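Local atomic coordinates of 8-amino-8-demethylriboflavin N,N-dimethyltransferase (Streptomyces davawensis, PDB entry 4D7K), a protein that catalyses the S-adenosylmethionine-dependent double N-methylation of 8-amino-8-demethylriboflavin to the antibiotic roseoflavin, working as a homodimer. Residues 173-176 and 177-180; 190-193 and 194-198. All blocks are in the same frame, centred on the assembly; numbering follows the deposited sequence.

Interaction 1 of 2, residues 173-176 and 177-180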
loop_
_atom_site.group_PDB
_atom_site.type_symbol
_atom_site.label_atom_id
_atom_site.label_comp_id
_atom_site.label_asym_id
_atom_site.label_seq_id
_atom_site.Cartn_x
_atom_site.Cartn_y
_atom_site.Cartn_z
ATOM N N SER A 173 1.660 23.279 18.779
ATOM C CA SER A 173 0.927 22.560 19.815
ATOM C C SER A 173 1.508 22.794 21.207
ATOM O O SER A 173 0.876 22.470 22.213
ATOM C CB SER A 173 0.907 21.064 19.507
ATOM O OG SER A 173 0.352 20.819 18.225
ATOM N N PHE A 174 2.716 23.349 21.258
ATOM C CA PHE A 174 3.361 23.651 22.530
ATOM C C PHE A 174 4.000 25.034 22.484
ATOM O O PHE A 174 4.409 25.501 21.422
ATOM C CB PHE A 174 4.411 22.589 22.875
ATOM C CG PHE A 174 5.000 22.744 24.250
ATOM C CD1 PHE A 174 4.287 22.349 25.373
ATOM C CD2 PHE A 174 6.266 23.285 24.421
ATOM C CE1 PHE A 174 4.822 22.491 26.640
ATOM C CE2 PHE A 174 6.811 23.431 25.685
ATOM C CZ PHE A 174 6.088 23.032 26.796
ATOM N N ASP A 175 4.084 25.687 23.639
ATOM C CA ASP A 175 4.623 27.040 23.710
ATOM C C ASP A 175 6.128 27.041 23.978
ATOM O O ASP A 175 6.571 27.273 25.103
ATOM C CB ASP A 175 3.894 27.844 24.791
ATOM C CG ASP A 175 4.334 29.296 24.836
ATOM O OD1 ASP A 175 4.784 29.813 23.792
ATOM O OD2 ASP A 175 4.229 29.917 25.915
ATOM N N PHE A 176 6.913 26.791 22.938
ATOM C CA PHE A 176 8.365 26.839 23.061
ATOM C C PHE A 176 8.857 28.259 23.325
ATOM O O PHE A 176 9.953 28.454 23.845
ATOM C CB PHE A 176 9.027 26.283 21.805
ATOM C CG PHE A 176 8.811 24.814 21.609
ATOM C CD1 PHE A 176 9.574 23.890 22.303
ATOM C CD2 PHE A 176 7.849 24.354 20.726
ATOM C CE1 PHE A 176 9.380 22.538 22.122
ATOM C CE2 PHE A 176 7.649 23.002 20.540
ATOM C CZ PHE A 176 8.416 22.091 21.239
ATOM N N GLY A 177 8.032 29.243 22.979
ATOM C CA GLY A 177 8.396 30.641 23.115
ATOM C C GLY A 177 8.587 31.142 24.537
ATOM O O GLY A 177 8.999 32.284 24.741
ATOM N N ARG A 178 8.294 30.302 25.524
ATOM C CA ARG A 178 8.465 30.708 26.914
ATOM C C ARG A 178 9.773 30.172 27.493
ATOM O O ARG A 178 9.988 30.216 28.703
ATOM C CB ARG A 178 7.271 30.258 27.768
ATOM C CG ARG A 178 7.088 28.751 27.927
ATOM C CD ARG A 178 5.763 28.460 28.632
ATOM N NE ARG A 178 5.605 27.062 29.027
ATOM C CZ ARG A 178 5.914 26.587 30.230
ATOM N NH1 ARG A 178 6.404 27.398 31.156
ATOM N NH2 ARG A 178 5.734 25.302 30.511
ATOM N N PHE A 179 10.645 29.673 26.621
ATOM C CA PHE A 179 11.982 29.251 27.029
ATOM C C PHE A 179 13.028 30.021 26.233
ATOM O O PHE A 179 12.769 30.451 25.110
ATOM C CB PHE A 179 12.162 27.742 26.843
ATOM C CG PHE A 179 11.160 26.920 27.598
ATOM C CD1 PHE A 179 11.276 26.748 28.968
ATOM C CD2 PHE A 179 10.098 26.321 26.939
ATOM C CE1 PHE A 179 10.352 25.996 29.666
ATOM C CE2 PHE A 179 9.173 25.567 27.630
ATOM C CZ PHE A 179 9.299 25.405 28.997
ATOM N N THR A 180 14.209 30.196 26.815
ATOM C CA THR A 180 15.237 31.026 26.195
ATOM C C THR A 180 16.528 30.275 25.896
ATOM O O THR A 180 17.412 30.798 25.216
ATOM C CB THR A 180 15.582 32.237 27.077
ATOM O OG1 THR A 180 16.726 32.904 26.533
ATOM C CG2 THR A 180 15.892 31.791 28.498
#
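Phe176 and Phe179 close a type I beta turn through the backbone: Phe179 N donates to Phe176 O at 3.1 Å, and the two residues between them, Gly177 (phi -66°) and Arg178 (phi -99°), both with psi near zero, have the torsions such a turn requires. Just before it, Asp175 is the centre of an inverse gamma turn, in which Phe176 N makes a weak bond to Phe174 O. Around these turns Phe174, Phe176, Phe179 and Arg178 pack together. The side chains of Phe174 and Phe179 run at about a right angle, while their rings are nearly coplanar and meet edge to edge, CE2 of Phe174 lying 3.7 Å from CE2 of Phe179. Phe174 also turns an edge to the Phe176 ring, CD2 of Phe174 standing 3.8 Å above the centre of its face. Arg178 runs between these groups and the carboxylate of Asp175. Its CG lies between the backbone N and carbonyl carbon (chi1 66°), and from there the chain is extended to NE. Its methylenes cross Asp175 at a slant, with CG 3.2 Å from Asp175 O and CD 3.4 Å from Asp175 OD2. The edge atom CZ of Phe179 sits over the centre of one face of the Arg178 guanidinium, 3.8 Å above its plane. Asp175 OD2 stays 4.4 Å from Arg178 NE, longer than a salt bridge; the guanidinium pairs instead with Glu341 through NH2. Phe174 also meets His331 edge-to-face, and both Phe174 and Phe176 touch Leu282. An inverse gamma turn followed by a type I beta turn thus leads from helix 167-171 into strand 181-185, the first strand of the seven-stranded sheet in the class I methyltransferase fold.

Interaction 2 of 2, residues 190-193 and 194-198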
loop_
_atom_site.group_PDB
_atom_site.type_symbol
_atom_site.label_atom_id
_atom_site.label_comp_id
_atom_site.label_asym_id
_atom_site.label_seq_id
_atom_site.Cartn_x
_atom_site.Cartn_y
_atom_site.Cartn_z
ATOM N N GLY A 190 20.602 18.948 13.816
ATOM C CA GLY A 190 20.060 20.171 14.382
ATOM C C GLY A 190 18.749 20.629 13.771
ATOM O O GLY A 190 18.351 21.780 13.945
ATOM N N GLN A 191 18.074 19.721 13.072
ATOM C CA GLN A 191 16.842 20.033 12.349
ATOM C C GLN A 191 15.753 20.592 13.260
ATOM O O GLN A 191 15.227 21.679 13.017
ATOM C CB GLN A 191 16.333 18.780 11.632
ATOM C CG GLN A 191 15.172 19.006 10.676
ATOM C CD GLN A 191 14.723 17.720 9.998
ATOM O OE1 GLN A 191 14.856 16.633 10.557
ATOM N NE2 GLN A 191 14.198 17.840 8.787
ATOM N N PHE A 192 15.418 19.848 14.308
ATOM C CA PHE A 192 14.401 20.287 15.258
ATOM C C PHE A 192 14.798 21.584 15.955
ATOM O O PHE A 192 14.016 22.532 16.016
ATOM C CB PHE A 192 14.134 19.205 16.306
ATOM C CG PHE A 192 13.190 19.638 17.391
ATOM C CD1 PHE A 192 11.833 19.743 17.140
ATOM C CD2 PHE A 192 13.659 19.943 18.656
ATOM C CE1 PHE A 192 10.959 20.143 18.133
ATOM C CE2 PHE A 192 12.789 20.345 19.654
ATOM C CZ PHE A 192 11.439 20.444 19.392
ATOM N N LEU A 193 16.018 21.607 16.484
ATOM C CA LEU A 193 16.553 22.780 17.165
ATOM C C LEU A 193 16.488 24.025 16.286
ATOM O O LEU A 193 16.175 25.116 16.767
ATOM C CB LEU A 193 17.998 22.521 17.598
ATOM C CG LEU A 193 18.678 23.582 18.458
ATOM C CD1 LEU A 193 17.907 23.776 19.749
ATOM C CD2 LEU A 193 20.120 23.186 18.743
ATOM N N ALA A 194 16.774 23.851 14.996
ATOM C CA ALA A 194 16.709 24.951 14.033
ATOM C C ALA A 194 15.287 25.484 13.883
ATOM O O ALA A 194 15.075 26.696 13.805
ATOM C CB ALA A 194 17.246 24.509 12.682
ATOM N N GLY A 195 14.317 24.574 13.842
ATOM C CA GLY A 195 12.917 24.956 13.738
ATOM C C GLY A 195 12.446 25.782 14.924
ATOM O O GLY A 195 11.748 26.783 14.765
ATOM N N VAL A 196 12.838 25.354 16.122
ATOM C CA VAL A 196 12.449 26.029 17.355
ATOM C C VAL A 196 13.093 27.406 17.471
ATOM O O VAL A 196 12.442 28.368 17.873
ATOM C CB VAL A 196 12.823 25.186 18.590
ATOM C CG1 VAL A 196 12.413 25.894 19.857
ATOM C CG2 VAL A 196 12.167 23.817 18.516
ATOM N N LEU A 197 14.368 27.503 17.109
ATOM C CA LEU A 197 15.081 28.778 17.174
ATOM C C LEU A 197 14.544 29.800 16.169
ATOM O O LEU A 197 14.708 31.007 16.352
ATOM C CB LEU A 197 16.579 28.568 16.947
ATOM C CG LEU A 197 17.456 28.479 18.201
ATOM C CD1 LEU A 197 17.138 27.236 19.009
ATOM C CD2 LEU A 197 18.929 28.513 17.836
ATOM N N THR A 198 13.910 29.315 15.107
ATOM C CA THR A 198 13.305 30.201 14.120
ATOM C C THR A 198 11.950 30.689 14.622
ATOM O O THR A 198 11.502 31.777 14.268
ATOM C CB THR A 198 13.133 29.502 12.756
ATOM O OG1 THR A 198 14.364 28.872 12.382
ATOM C CG2 THR A 198 12.732 30.506 11.678
#
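Phe192 and Val196, one helical turn apart, form the first of two i to i+4 side-chain pairs, and Leu193 and Leu197 form the second. The methyl CG2 of Val196 lies over one face of the Phe192 ring, 3.8 Å from its centroid and 20° off the normal, which meets the definition of a CH-pi contact. With CG anti to the backbone N (chi1 175°), the Phe192 ring swings back over the next turn although its CB points away. In the second pair, CD1 of Leu193 meets CD1 of Leu197 at 3.6 Å. This is the tightly packed side: Leu197 CD1 is also only 3.2 Å from Leu193 O, and the chi1 of Leu197 (-97°) is well off a staggered value. Leu193 and Val196 press on Phe182 of strand 181-185, while Leu193 and Leu197 also touch Val230 of strand 230-234.

The other side is looser. Gln191 points away from the following turn and sends NE2 to Val160 O, whereas exposed Thr198 folds its hydroxyl back on the backbone. Thr198 OG1 donates to Ala194 O at 2.7 Å, and Thr198 N reaches the same oxygen at 3.1 Å from the opposite face of its carbonyl plane, giving that acceptor two bonds.

Regular main-chain bonds connect the turns, beginning with Ala194 N to Gly190 O at 2.8 Å. Gly190 occupies the N-cap position with positive phi, where a CB would collide with the preceding carbonyl oxygen. The glycine-rich loop between strand 181-185 and helix 191-199, ending at Gly190, is characteristic of the SAM-binding Rossmann-like fold, and Gly190 lies about 8 Å from the side chain of Asp209, predicted to bind S-adenosylmethionine.

Along the chain the two contacts come in series, neither enclosing nor crossing the other. Interaction 1 closes a short turn between helix 167-171 and strand 181-185; the chain then runs through that strand before interaction 2, which is local to helix 191-199 and closes no loop. Their centres are 12 Å apart, yet they meet through Phe176: its CZ lies 3.9 Å from Phe192 CZ, and its CB is equally close to Val196 CG1. Together they tie the turn before strand 181-185 to helix 191-199, the helix of the beta-alpha-beta unit formed by strand 181-185, helix 191-199 and strand 204-209 within the methyltransferase domain.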